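Local coordinates for lipopolysaccharide biosynthesis protein wbpB (Thermus thermophilus, PDB 3O9Z) that probably oxidises a nucleotide-linked amino sugar with NAD, using 2-oxoglutarate, on the way to 2,3-diacetamido-2,3-dideoxy-D-mannuronic acid of lipopolysaccharide, at residues A[89-103]-A[115-129]. Residues are numbered along the deposited sequence; the frame is centred on the assembly and turned at random. Where two conformers were deposited one is given.
Sequences IRMALRLGANALSEK and LKELEARTGRRVYTV. With NAD (nicotinamide-adenine-dinucleotide), chain E; AKG (2-oxoglutaric acid), chain F.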
ATOM      1  N   ILE A  89       1.408  18.070  11.754  1.00 14.65           N
ATOM      2  CA  ILE A  89       1.442  19.164  12.717  1.00 16.26           C
ATOM      3  C   ILE A  89       0.223  20.086  12.471  1.00 11.59           C
ATOM      4  O   ILE A  89      -0.413  20.423  13.469  1.00 16.42           O
ATOM      5  CB  ILE A  89       2.733  19.966  12.531  1.00 12.77           C
ATOM      6  CG1 ILE A  89       3.978  19.165  12.970  1.00 14.77           C
ATOM      7  CG2 ILE A  89       2.613  21.281  13.327  1.00 17.67           C
ATOM      8  CD1 ILE A  89       5.266  19.706  12.287  1.00 13.98           C
ATOM      9  N   ARG A  90      -0.206  20.324  11.235  1.00 15.87           N
ATOM     10  CA  ARG A  90      -1.434  21.146  11.022  1.00 12.78           C
ATOM     11  C   ARG A  90      -2.610  20.378  11.659  1.00 16.30           C
ATOM     12  O   ARG A  90      -3.525  20.995  12.229  1.00 16.68           O
ATOM     13  CB  ARG A  90      -1.707  21.326   9.535  1.00 16.10           C
ATOM     14  CG  ARG A  90      -0.662  22.214   8.858  1.00 22.19           C
ATOM     15  CD  ARG A  90      -0.984  23.663   8.889  1.00 30.48           C
ATOM     16  NE  ARG A  90      -2.300  23.967   8.322  1.00 21.63           N
ATOM     17  CZ  ARG A  90      -2.522  24.423   7.088  1.00 24.29           C
ATOM     18  NH1 ARG A  90      -3.766  24.694   6.712  1.00 21.91           N
ATOM     19  NH2 ARG A  90      -1.551  24.667   6.212  1.00 23.50           N
ATOM     20  N   MET A  91      -2.644  19.046  11.575  1.00 14.93           N
ATOM     21  CA  MET A  91      -3.737  18.270  12.161  0.50 16.91           C
ATOM     22  C   MET A  91      -3.710  18.411  13.682  1.00 15.11           C
ATOM     23  O   MET A  91      -4.773  18.632  14.315  1.00 18.37           O
ATOM     24  CB  MET A  91      -3.571  16.798  11.753  0.50 16.10           C
ATOM     25  CG  MET A  91      -4.515  15.799  12.466  0.50 10.72           C
ATOM     26  SD  MET A  91      -4.520  14.125  11.649  0.50 14.07           S
ATOM     27  CE  MET A  91      -2.845  13.504  11.888  0.50 14.27           C
ATOM     28  N   ALA A  92      -2.550  18.231  14.317  1.00 15.70           N
ATOM     29  CA  ALA A  92      -2.414  18.376  15.754  1.00 13.12           C
ATOM     30  C   ALA A  92      -3.029  19.746  16.148  1.00 16.05           C
ATOM     31  O   ALA A  92      -3.891  19.817  17.053  1.00 17.14           O
ATOM     32  CB  ALA A  92      -0.949  18.314  16.189  1.00 18.79           C
ATOM     33  N   LEU A  93      -2.586  20.789  15.473  1.00 16.98           N
ATOM     34  CA  LEU A  93      -2.983  22.138  15.911  1.00 19.59           C
ATOM     35  C   LEU A  93      -4.488  22.306  15.758  1.00 17.40           C
ATOM     36  O   LEU A  93      -5.147  22.986  16.583  1.00 19.74           O
ATOM     37  CB  LEU A  93      -2.186  23.240  15.196  1.00 19.12           C
ATOM     38  CG  LEU A  93      -0.661  23.214  15.273  1.00 24.48           C
ATOM     39  CD1 LEU A  93      -0.059  24.370  14.490  1.00 23.30           C
ATOM     40  CD2 LEU A  93      -0.158  23.182  16.712  1.00 25.25           C
ATOM     41  N   ARG A  94      -5.047  21.908  14.618  1.00 17.77           N
ATOM     42  CA  ARG A  94      -6.491  22.044  14.448  1.00 17.47           C
ATOM     43  C   ARG A  94      -7.331  21.251  15.418  1.00 18.72           C
ATOM     44  O   ARG A  94      -8.469  21.652  15.684  1.00 19.22           O
ATOM     45  CB  ARG A  94      -6.998  21.886  12.998  1.00 21.06           C
ATOM     46  CG  ARG A  94      -7.239  20.429  12.524  1.00 21.18           C
ATOM     47  CD  ARG A  94      -7.858  20.321  11.130  1.00 19.41           C
ATOM     48  NE  ARG A  94      -6.950  20.805  10.078  1.00 18.69           N
ATOM     49  CZ  ARG A  94      -6.074  20.031   9.426  1.00 18.46           C
ATOM     50  NH1 ARG A  94      -5.262  20.591   8.547  1.00 18.49           N
ATOM     51  NH2 ARG A  94      -6.033  18.719   9.620  1.00 19.58           N
ATOM     52  N   LEU A  95      -6.769  20.172  15.954  1.00 18.70           N
ATOM     53  CA  LEU A  95      -7.377  19.299  16.975  1.00 21.67           C
ATOM     54  C   LEU A  95      -7.150  19.840  18.377  1.00 19.63           C
ATOM     55  O   LEU A  95      -7.644  19.286  19.355  1.00 21.24           O
ATOM     56  CB  LEU A  95      -6.804  17.864  16.920  1.00 20.25           C
ATOM     57  CG  LEU A  95      -7.218  17.016  15.710  1.00 23.02           C
ATOM     58  CD1 LEU A  95      -6.346  15.774  15.620  1.00 20.60           C
ATOM     59  CD2 LEU A  95      -8.643  16.583  15.872  1.00 23.94           C
ATOM     60  N   GLY A  96      -6.471  20.983  18.477  1.00 20.76           N
ATOM     61  CA  GLY A  96      -6.229  21.507  19.814  1.00 19.49           C
ATOM     62  C   GLY A  96      -5.187  20.786  20.625  1.00 15.11           C
ATOM     63  O   GLY A  96      -5.175  20.840  21.840  1.00 17.59           O
ATOM     64  N   ALA A  97      -4.146  20.270  19.963  1.00 15.52           N
ATOM     65  CA  ALA A  97      -3.035  19.590  20.623  1.00 14.86           C
ATOM     66  C   ALA A  97      -1.719  20.264  20.150  1.00 13.98           C
ATOM     67  O   ALA A  97      -1.674  20.896  19.078  1.00 15.96           O
ATOM     68  CB  ALA A  97      -2.968  18.095  20.186  1.00 18.05           C
ATOM     69  N   ASN A  98      -0.711  20.093  20.978  1.00 13.03           N
ATOM     70  CA  ASN A  98       0.656  20.502  20.612  1.00 15.79           C
ATOM     71  C   ASN A  98       1.193  19.360  19.757  1.00 17.18           C
ATOM     72  O   ASN A  98       0.580  18.287  19.663  1.00 17.71           O
ATOM     73  CB  ASN A  98       1.530  20.670  21.860  1.00 15.52           C
ATOM     74  CG  ASN A  98       1.252  22.001  22.621  1.00 16.37           C
ATOM     75  OD1 ASN A  98       0.561  22.905  22.209  1.00 17.13           O
ATOM     76  ND2 ASN A  98       1.940  22.138  23.709  1.00 17.81           N
ATOM     77  N   ALA A  99       2.336  19.607  19.125  1.00 15.44           N
ATOM     78  CA  ALA A  99       2.995  18.608  18.276  1.00 13.94           C
ATOM     79  C   ALA A  99       4.402  18.400  18.734  1.00 16.67           C
ATOM     80  O   ALA A  99       5.117  19.375  19.086  1.00 16.43           O
ATOM     81  CB  ALA A  99       2.959  19.061  16.840  1.00 14.83           C
ATOM     82  N   LEU A 100       4.855  17.156  18.667  1.00 17.23           N
ATOM     83  CA  LEU A 100       6.247  16.867  18.877  1.00 16.44           C
ATOM     84  C   LEU A 100       6.668  15.998  17.711  1.00 16.60           C
ATOM     85  O   LEU A 100       6.379  14.791  17.687  1.00 16.55           O
ATOM     86  CB  LEU A 100       6.549  16.137  20.174  1.00 16.86           C
ATOM     87  CG  LEU A 100       8.007  15.696  20.442  1.00 19.18           C
ATOM     88  CD1 LEU A 100       9.045  16.799  20.083  1.00 19.81           C
ATOM     89  CD2 LEU A 100       8.260  15.106  21.823  1.00 24.44           C
ATOM     90  N   SER A 101       7.365  16.615  16.782  1.00 15.49           N
ATOM     91  CA  SER A 101       7.679  15.937  15.531  1.00 13.77           C
ATOM     92  C   SER A 101       9.132  15.491  15.482  1.00 14.08           C
ATOM     93  O   SER A 101      10.034  16.175  15.951  1.00 15.69           O
ATOM     94  CB  SER A 101       7.458  16.894  14.381  1.00 16.31           C
ATOM     95  OG  SER A 101       7.696  16.304  13.122  1.00 15.95           O
ATOM     96  N   GLU A 102       9.339  14.299  14.919  1.00 12.79           N
ATOM     97  CA  GLU A 102      10.705  13.929  14.534  1.00 11.51           C
ATOM     98  C   GLU A 102      11.334  14.999  13.665  1.00 11.28           C
ATOM     99  O   GLU A 102      10.661  15.752  12.951  1.00 12.43           O
ATOM    100  CB  GLU A 102      10.706  12.571  13.820  1.00 13.35           C
ATOM    101  CG  GLU A 102      10.814  11.404  14.783  1.00 13.68           C
ATOM    102  CD  GLU A 102      12.152  11.324  15.495  1.00 13.43           C
ATOM    103  OE1 GLU A 102      13.081  12.097  15.065  1.00 14.81           O
ATOM    104  OE2 GLU A 102      12.331  10.505  16.416  1.00 17.06           O
ATOM    105  N   LYS A 103      12.670  14.946  13.606  1.00 12.20           N
ATOM    106  CA  LYS A 103      13.422  15.734  12.626  1.00 11.19           C
ATOM    107  C   LYS A 103      13.240  15.178  11.214  1.00 12.47           C
ATOM    108  O   LYS A 103      12.892  13.994  11.037  1.00 13.13           O
ATOM    109  CB  LYS A 103      14.911  15.853  13.008  1.00 14.43           C
ATOM    110  CG  LYS A 103      15.606  14.564  13.483  1.00 12.98           C
ATOM    111  CD  LYS A 103      15.581  13.349  12.520  1.00 13.36           C
ATOM    112  CE  LYS A 103      16.303  13.594  11.199  1.00 14.34           C
ATOM    113  NZ  LYS A 103      16.163  12.294  10.410  1.00 14.63           N
ATOM    114  N   LEU A 115       3.280  27.560   9.947  1.00 17.32           N
ATOM    115  CA  LEU A 115       3.152  27.063  11.300  1.00 15.40           C
ATOM    116  C   LEU A 115       3.205  28.105  12.400  1.00 20.05           C
ATOM    117  O   LEU A 115       2.437  28.028  13.348  1.00 17.96           O
ATOM    118  CB  LEU A 115       4.079  25.854  11.590  1.00 17.63           C
ATOM    119  CG  LEU A 115       3.915  24.564  10.793  1.00 15.61           C
ATOM    120  CD1 LEU A 115       4.952  23.578  11.423  1.00 17.11           C
ATOM    121  CD2 LEU A 115       2.470  24.042  11.001  1.00 17.98           C
ATOM    122  N   LYS A 116       4.010  29.145  12.184  1.00 18.28           N
ATOM    123  CA  LYS A 116       4.008  30.258  13.123  1.00 20.04           C
ATOM    124  C   LYS A 116       2.625  30.928  13.153  1.00 15.45           C
ATOM    125  O   LYS A 116       2.076  31.196  14.205  1.00 22.10           O
ATOM    126  CB  LYS A 116       5.122  31.240  12.725  1.00 19.66           C
ATOM    127  CG  LYS A 116       6.529  30.734  13.014  1.00 27.10           C
ATOM    128  CD  LYS A 116       6.829  30.666  14.497  1.00 29.28           C
ATOM    129  CE  LYS A 116       7.124  32.059  15.060  1.00 35.06           C
ATOM    130  NZ  LYS A 116       7.608  31.998  16.474  1.00 28.67           N
ATOM    131  N   GLU A 117       2.039  31.116  11.972  1.00 19.26           N
ATOM    132  CA  GLU A 117       0.692  31.727  11.904  1.00 15.58           C
ATOM    133  C   GLU A 117      -0.313  30.842  12.644  1.00 21.17           C
ATOM    134  O   GLU A 117      -1.250  31.340  13.292  1.00 21.83           O
ATOM    135  CB  GLU A 117       0.272  31.916  10.439  1.00 22.60           C
ATOM    136  CG  GLU A 117       1.086  33.017   9.758  1.00 23.20           C
ATOM    137  CD  GLU A 117       0.763  33.191   8.284  1.00 39.79           C
ATOM    138  OE1 GLU A 117      -0.165  32.519   7.774  1.00 38.70           O
ATOM    139  OE2 GLU A 117       1.426  34.039   7.646  1.00 44.15           O
ATOM    140  N   LEU A 118      -0.192  29.520  12.487  1.00 20.39           N
ATOM    141  CA  LEU A 118      -1.236  28.637  12.977  1.00 19.38           C
ATOM    142  C   LEU A 118      -1.062  28.435  14.482  1.00 15.99           C
ATOM    143  O   LEU A 118      -2.027  28.208  15.230  1.00 19.75           O
ATOM    144  CB  LEU A 118      -1.173  27.316  12.193  1.00 19.31           C
ATOM    145  CG  LEU A 118      -1.768  27.446  10.786  1.00 26.76           C
ATOM    146  CD1 LEU A 118      -1.452  26.230   9.890  1.00 30.47           C
ATOM    147  CD2 LEU A 118      -3.273  27.668  10.919  1.00 31.55           C
ATOM    148  N   GLU A 119       0.156  28.580  14.978  1.00 18.28           N
ATOM    149  CA  GLU A 119       0.398  28.564  16.428  1.00 14.67           C
ATOM    150  C   GLU A 119      -0.336  29.797  17.031  1.00 18.57           C
ATOM    151  O   GLU A 119      -0.930  29.676  18.092  1.00 18.76           O
ATOM    152  CB  GLU A 119       1.890  28.771  16.714  1.00 16.82           C
ATOM    153  CG  GLU A 119       2.756  27.489  16.706  1.00 15.54           C
ATOM    154  CD  GLU A 119       4.129  27.699  17.360  1.00 23.47           C
ATOM    155  OE1 GLU A 119       4.620  28.864  17.455  1.00 23.16           O
ATOM    156  OE2 GLU A 119       4.714  26.707  17.837  1.00 21.35           O
ATOM    157  N   ALA A 120      -0.259  30.945  16.366  1.00 20.21           N
ATOM    158  CA  ALA A 120      -0.983  32.153  16.794  1.00 19.28           C
ATOM    159  C   ALA A 120      -2.492  32.022  16.729  1.00 20.89           C
ATOM    160  O   ALA A 120      -3.224  32.516  17.602  1.00 22.16           O
ATOM    161  CB  ALA A 120      -0.522  33.357  15.997  1.00 18.75           C
ATOM    162  N   ARG A 121      -2.995  31.342  15.704  1.00 19.71           N
ATOM    163  CA  ARG A 121      -4.440  31.167  15.597  1.00 20.75           C
ATOM    164  C   ARG A 121      -4.969  30.220  16.656  1.00 22.69           C
ATOM    165  O   ARG A 121      -6.086  30.429  17.170  1.00 26.37           O
ATOM    166  CB  ARG A 121      -4.842  30.679  14.212  1.00 25.54           C
ATOM    167  CG  ARG A 121      -6.281  30.167  14.171  1.00 31.55           C
ATOM    168  CD  ARG A 121      -6.661  29.824  12.741  1.00 47.36           C
ATOM    169  NE  ARG A 121      -6.433  30.974  11.867  1.00 55.73           N
ATOM    170  CZ  ARG A 121      -6.265  30.883  10.553  1.00 60.50           C
ATOM    171  NH1 ARG A 121      -6.302  29.691   9.971  1.00 63.32           N
ATOM    172  NH2 ARG A 121      -6.066  31.976   9.825  1.00 62.35           N
ATOM    173  N   THR A 122      -4.232  29.144  16.950  1.00 20.15           N
ATOM    174  CA  THR A 122      -4.690  28.044  17.783  1.00 19.96           C
ATOM    175  C   THR A 122      -4.223  28.087  19.196  1.00 19.11           C
ATOM    176  O   THR A 122      -4.780  27.366  20.036  1.00 18.29           O
ATOM    177  CB  THR A 122      -4.237  26.643  17.274  1.00 17.49           C
ATOM    178  OG1 THR A 122      -2.802  26.479  17.450  1.00 17.97           O
ATOM    179  CG2 THR A 122      -4.739  26.473  15.838  1.00 20.74           C
ATOM    180  N   GLY A 123      -3.282  28.975  19.522  1.00 17.30           N
ATOM    181  CA  GLY A 123      -2.692  28.908  20.864  1.00 17.29           C
ATOM    182  C   GLY A 123      -1.930  27.675  21.250  1.00 20.08           C
ATOM    183  O   GLY A 123      -1.599  27.470  22.409  1.00 20.30           O
ATOM    184  N   ARG A 124      -1.568  26.859  20.253  1.00 16.56           N
ATOM    185  CA  ARG A 124      -0.800  25.649  20.544  0.50 16.51           C
ATOM    186  C   ARG A 124       0.632  25.835  20.041  1.00 17.28           C
ATOM    187  O   ARG A 124       0.932  26.832  19.341  1.00 19.16           O
ATOM    188  CB  ARG A 124      -1.418  24.443  19.815  0.50 17.75           C
ATOM    189  CG  ARG A 124      -2.902  24.304  20.100  0.50 16.46           C
ATOM    190  CD  ARG A 124      -3.172  24.063  21.558  0.50 10.78           C
ATOM    191  NE  ARG A 124      -4.614  23.981  21.797  0.50 10.34           N
ATOM    192  CZ  ARG A 124      -5.205  23.583  22.919  0.50  8.58           C
ATOM    193  NH1 ARG A 124      -6.529  23.640  23.036  0.50  9.05           N
ATOM    194  NH2 ARG A 124      -4.445  23.268  23.969  0.50 10.63           N
ATOM    195  N   ARG A 125       1.472  24.861  20.397  1.00 19.04           N
ATOM    196  CA  ARG A 125       2.919  24.907  20.072  1.00 15.64           C
ATOM    197  C   ARG A 125       3.405  23.680  19.302  1.00 19.10           C
ATOM    198  O   ARG A 125       2.939  22.550  19.533  1.00 17.88           O
ATOM    199  CB  ARG A 125       3.736  25.046  21.343  1.00 17.76           C
ATOM    200  CG  ARG A 125       3.510  26.431  22.051  1.00 19.10           C
ATOM    201  CD  ARG A 125       3.934  27.635  21.210  1.00 18.45           C
ATOM    202  NE  ARG A 125       5.321  27.551  20.739  1.00 18.00           N
ATOM    203  CZ  ARG A 125       6.404  27.736  21.481  1.00 25.24           C
ATOM    204  NH1 ARG A 125       7.609  27.623  20.922  1.00 20.59           N
ATOM    205  NH2 ARG A 125       6.315  28.081  22.756  1.00 27.67           N
ATOM    206  N   VAL A 126       4.429  23.936  18.492  1.00 17.62           N
ATOM    207  CA  VAL A 126       5.115  22.919  17.683  1.00 17.98           C
ATOM    208  C   VAL A 126       6.521  22.715  18.196  1.00 18.28           C
ATOM    209  O   VAL A 126       7.294  23.691  18.203  1.00 16.80           O
ATOM    210  CB  VAL A 126       5.168  23.386  16.247  1.00 16.37           C
ATOM    211  CG1 VAL A 126       5.793  22.267  15.366  1.00 19.71           C
ATOM    212  CG2 VAL A 126       3.759  23.785  15.764  1.00 18.63           C
ATOM    213  N   TYR A 127       6.875  21.479  18.554  1.00 17.56           N
ATOM    214  CA  TYR A 127       8.218  21.086  18.950  1.00 17.70           C
ATOM    215  C   TYR A 127       8.834  19.937  18.172  1.00 20.45           C
ATOM    216  O   TYR A 127       8.123  19.287  17.420  1.00 18.04           O
ATOM    217  CB  TYR A 127       8.259  20.731  20.409  1.00 19.66           C
ATOM    218  CG  TYR A 127       7.765  21.872  21.279  1.00 20.14           C
ATOM    219  CD1 TYR A 127       8.579  22.960  21.502  1.00 22.73           C
ATOM    220  CD2 TYR A 127       6.493  21.869  21.827  1.00 23.95           C
ATOM    221  CE1 TYR A 127       8.157  24.025  22.288  1.00 26.42           C
ATOM    222  CE2 TYR A 127       6.060  22.930  22.649  1.00 26.63           C
ATOM    223  CZ  TYR A 127       6.913  23.998  22.861  1.00 29.43           C
ATOM    224  OH  TYR A 127       6.525  25.075  23.641  1.00 27.45           O
ATOM    225  N   THR A 128      10.150  19.773  18.269  1.00 19.30           N
ATOM    226  CA  THR A 128      10.835  18.781  17.437  1.00 18.91           C
ATOM    227  C   THR A 128      11.903  17.999  18.192  1.00 15.35           C
ATOM    228  O   THR A 128      12.439  18.392  19.233  1.00 18.76           O
ATOM    229  CB  THR A 128      11.346  19.418  16.124  1.00 20.97           C
ATOM    230  OG1 THR A 128      11.776  18.437  15.160  1.00 20.80           O
ATOM    231  CG2 THR A 128      12.489  20.345  16.430  1.00 21.04           C
ATOM    232  N   VAL A 129      12.207  16.803  17.686  1.00 15.65           N
ATOM    233  CA  VAL A 129      13.249  15.956  18.273  1.00 15.81           C
ATOM    234  C   VAL A 129      14.595  16.257  17.589  1.00 18.69           C
ATOM    235  O   VAL A 129      14.808  15.942  16.411  1.00 18.75           O
ATOM    236  CB  VAL A 129      12.919  14.453  18.080  1.00 18.01           C
ATOM    237  CG1 VAL A 129      14.025  13.532  18.643  1.00 20.18           C
ATOM    238  CG2 VAL A 129      11.584  14.155  18.717  1.00 18.30           C
TER
HETATM  239  PA  NAD E 311      10.159   4.109   8.664  1.00 11.84           P
HETATM  240  O1A NAD E 311      10.764   2.972   9.400  1.00 11.46           O
HETATM  241  O2A NAD E 311      10.019   4.115   7.134  1.00 12.36           O
HETATM  242  O5B NAD E 311       8.746   4.214   9.362  1.00 12.69           O
HETATM  243  C5B NAD E 311       7.888   5.174   8.810  1.00 15.17           C
HETATM  244  C4B NAD E 311       6.447   4.851   9.274  1.00 12.36           C
HETATM  245  O4B NAD E 311       5.532   5.912   8.894  1.00 11.61           O
HETATM  246  C3B NAD E 311       5.954   3.591   8.509  1.00 10.34           C
HETATM  247  O3B NAD E 311       5.512   2.563   9.419  1.00 12.53           O
HETATM  248  C2B NAD E 311       4.844   4.109   7.578  1.00 11.97           C
HETATM  249  O2B NAD E 311       3.794   3.169   7.310  1.00 13.43           O
HETATM  250  C1B NAD E 311       4.322   5.261   8.488  1.00 11.39           C
HETATM  251  N9A NAD E 311       3.505   6.218   7.697  1.00 11.89           N
HETATM  252  C8A NAD E 311       3.399   6.510   6.371  1.00 11.69           C
HETATM  253  N7A NAD E 311       2.461   7.431   6.163  1.00 13.80           N
HETATM  254  C5A NAD E 311       1.866   7.693   7.372  1.00 10.43           C
HETATM  255  C6A NAD E 311       0.792   8.552   7.820  1.00 10.47           C
HETATM  256  N6A NAD E 311       0.083   9.296   6.915  1.00 14.66           N
HETATM  257  N1A NAD E 311       0.595   8.495   9.132  1.00 11.88           N
HETATM  258  C2A NAD E 311       1.220   7.800  10.072  1.00 11.41           C
HETATM  259  N3A NAD E 311       2.213   6.964   9.672  1.00 13.38           N
HETATM  260  C4A NAD E 311       2.525   6.958   8.371  1.00 12.47           C
HETATM  261  O3  NAD E 311      10.949   5.444   9.054  1.00 10.71           O
HETATM  262  PN  NAD E 311      11.661   5.890  10.373  1.00 12.08           P
HETATM  263  O1N NAD E 311      13.160   5.633  10.229  1.00 12.81           O
HETATM  264  O2N NAD E 311      10.938   5.337  11.569  1.00 13.82           O
HETATM  265  O5D NAD E 311      11.592   7.484  10.290  1.00 10.75           O
HETATM  266  C5D NAD E 311      10.409   8.018  10.830  1.00 11.51           C
HETATM  267  C4D NAD E 311      10.711   9.499  11.123  1.00 10.98           C
HETATM  268  O4D NAD E 311      11.651   9.485  12.220  1.00 12.18           O
HETATM  269  C3D NAD E 311      11.340  10.304   9.976  1.00 12.28           C
HETATM  270  O3D NAD E 311      10.894  11.685  10.163  1.00 12.88           O
HETATM  271  C2D NAD E 311      12.831  10.246  10.348  1.00 12.04           C
HETATM  272  O2D NAD E 311      13.549  11.378   9.884  1.00 13.63           O
HETATM  273  C1D NAD E 311      12.873  10.165  11.879  1.00 13.46           C
HETATM  274  N1N NAD E 311      14.060   9.483  12.391  1.00 12.41           N
HETATM  275  C2N NAD E 311      14.760  10.041  13.355  1.00 13.84           C
HETATM  276  C3N NAD E 311      15.886   9.487  13.930  1.00 15.37           C
HETATM  277  C7N NAD E 311      16.578  10.299  14.947  1.00 18.35           C
HETATM  278  O7N NAD E 311      15.987  11.188  15.597  1.00 19.80           O
HETATM  279  N7N NAD E 311      17.822   9.911  15.198  1.00 18.69           N
HETATM  280  C4N NAD E 311      16.287   8.229  13.461  1.00 18.08           C
HETATM  281  C5N NAD E 311      15.474   7.623  12.501  1.00 16.09           C
HETATM  282  C6N NAD E 311      14.344   8.240  11.971  1.00 13.61           C
HETATM  283  C1  AKG F 312      17.734   8.912  10.391  1.00 18.98           C
HETATM  284  O1  AKG F 312      18.120   7.789   9.972  1.00 17.27           O
HETATM  285  O2  AKG F 312      16.718   9.457   9.948  1.00 17.74           O
HETATM  286  C2  AKG F 312      18.376   9.591  11.496  1.00 21.25           C
HETATM  287  O5  AKG F 312      17.935  10.680  11.857  1.00 16.24           O
HETATM  288  C3  AKG F 312      19.581   8.989  12.171  1.00 17.38           C
HETATM  289  C4  AKG F 312      20.825   9.587  11.516  1.00 18.14           C
HETATM  290  C5  AKG F 312      22.119   8.942  11.971  1.00 16.67           C
HETATM  291  O3  AKG F 312      22.202   7.700  12.012  1.00 17.36           O
HETATM  292  O4  AKG F 312      23.069   9.658  12.297  1.00 17.20           O
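Leu-93 fits as a knob among Leu-115, Leu-118, Glu-119 and Thr-122, joining helix segments 89-94 and 115-122, whose axes run 12° apart, on one side of the Rossmann sheet. Its CG lies anti to the carbonyl carbon (chi1 -56°), which brings CD2 within 3.6 Å of Arg-124 CB. Ile-89 CG2 packs against both Leu-115 CD2, at 3.6 Å, and Val-126 CG2, at 3.7 Å. Parallel strands 98-101 and 126-128 pair alongside: Tyr-127 N donates to Ala-99 O, and Ser-101 N to Tyr-127 O. Ser-101 O is gripped from opposite faces of its plane, by Val-129 N at 2.9 Å and Thr-128 OG1 at 3.0 Å. Toward solvent the contact loosens: in the conformer given, the Arg-124 guanidinium lays one face over Gly-96 O without a hydrogen bond. Beside it one firm bond persists, Arg-125 N reaching Asn-98 OD1 from above its carbonyl plane at 2.8 Å. Farther along the chain, Glu-102 OE1 holds Lys-103 N, while OE2 binds His-19 and His-266. An alanine in place of Glu-102 would probably leave both histidines without their shared acceptor and the Val-129 side chain less covered. Lys-103 NZ donates to NAD O2D, to Asn-183 O and, at 2.8 Å, to AKG O5, which fixes the amino group between cofactor ribose and keto oxygen.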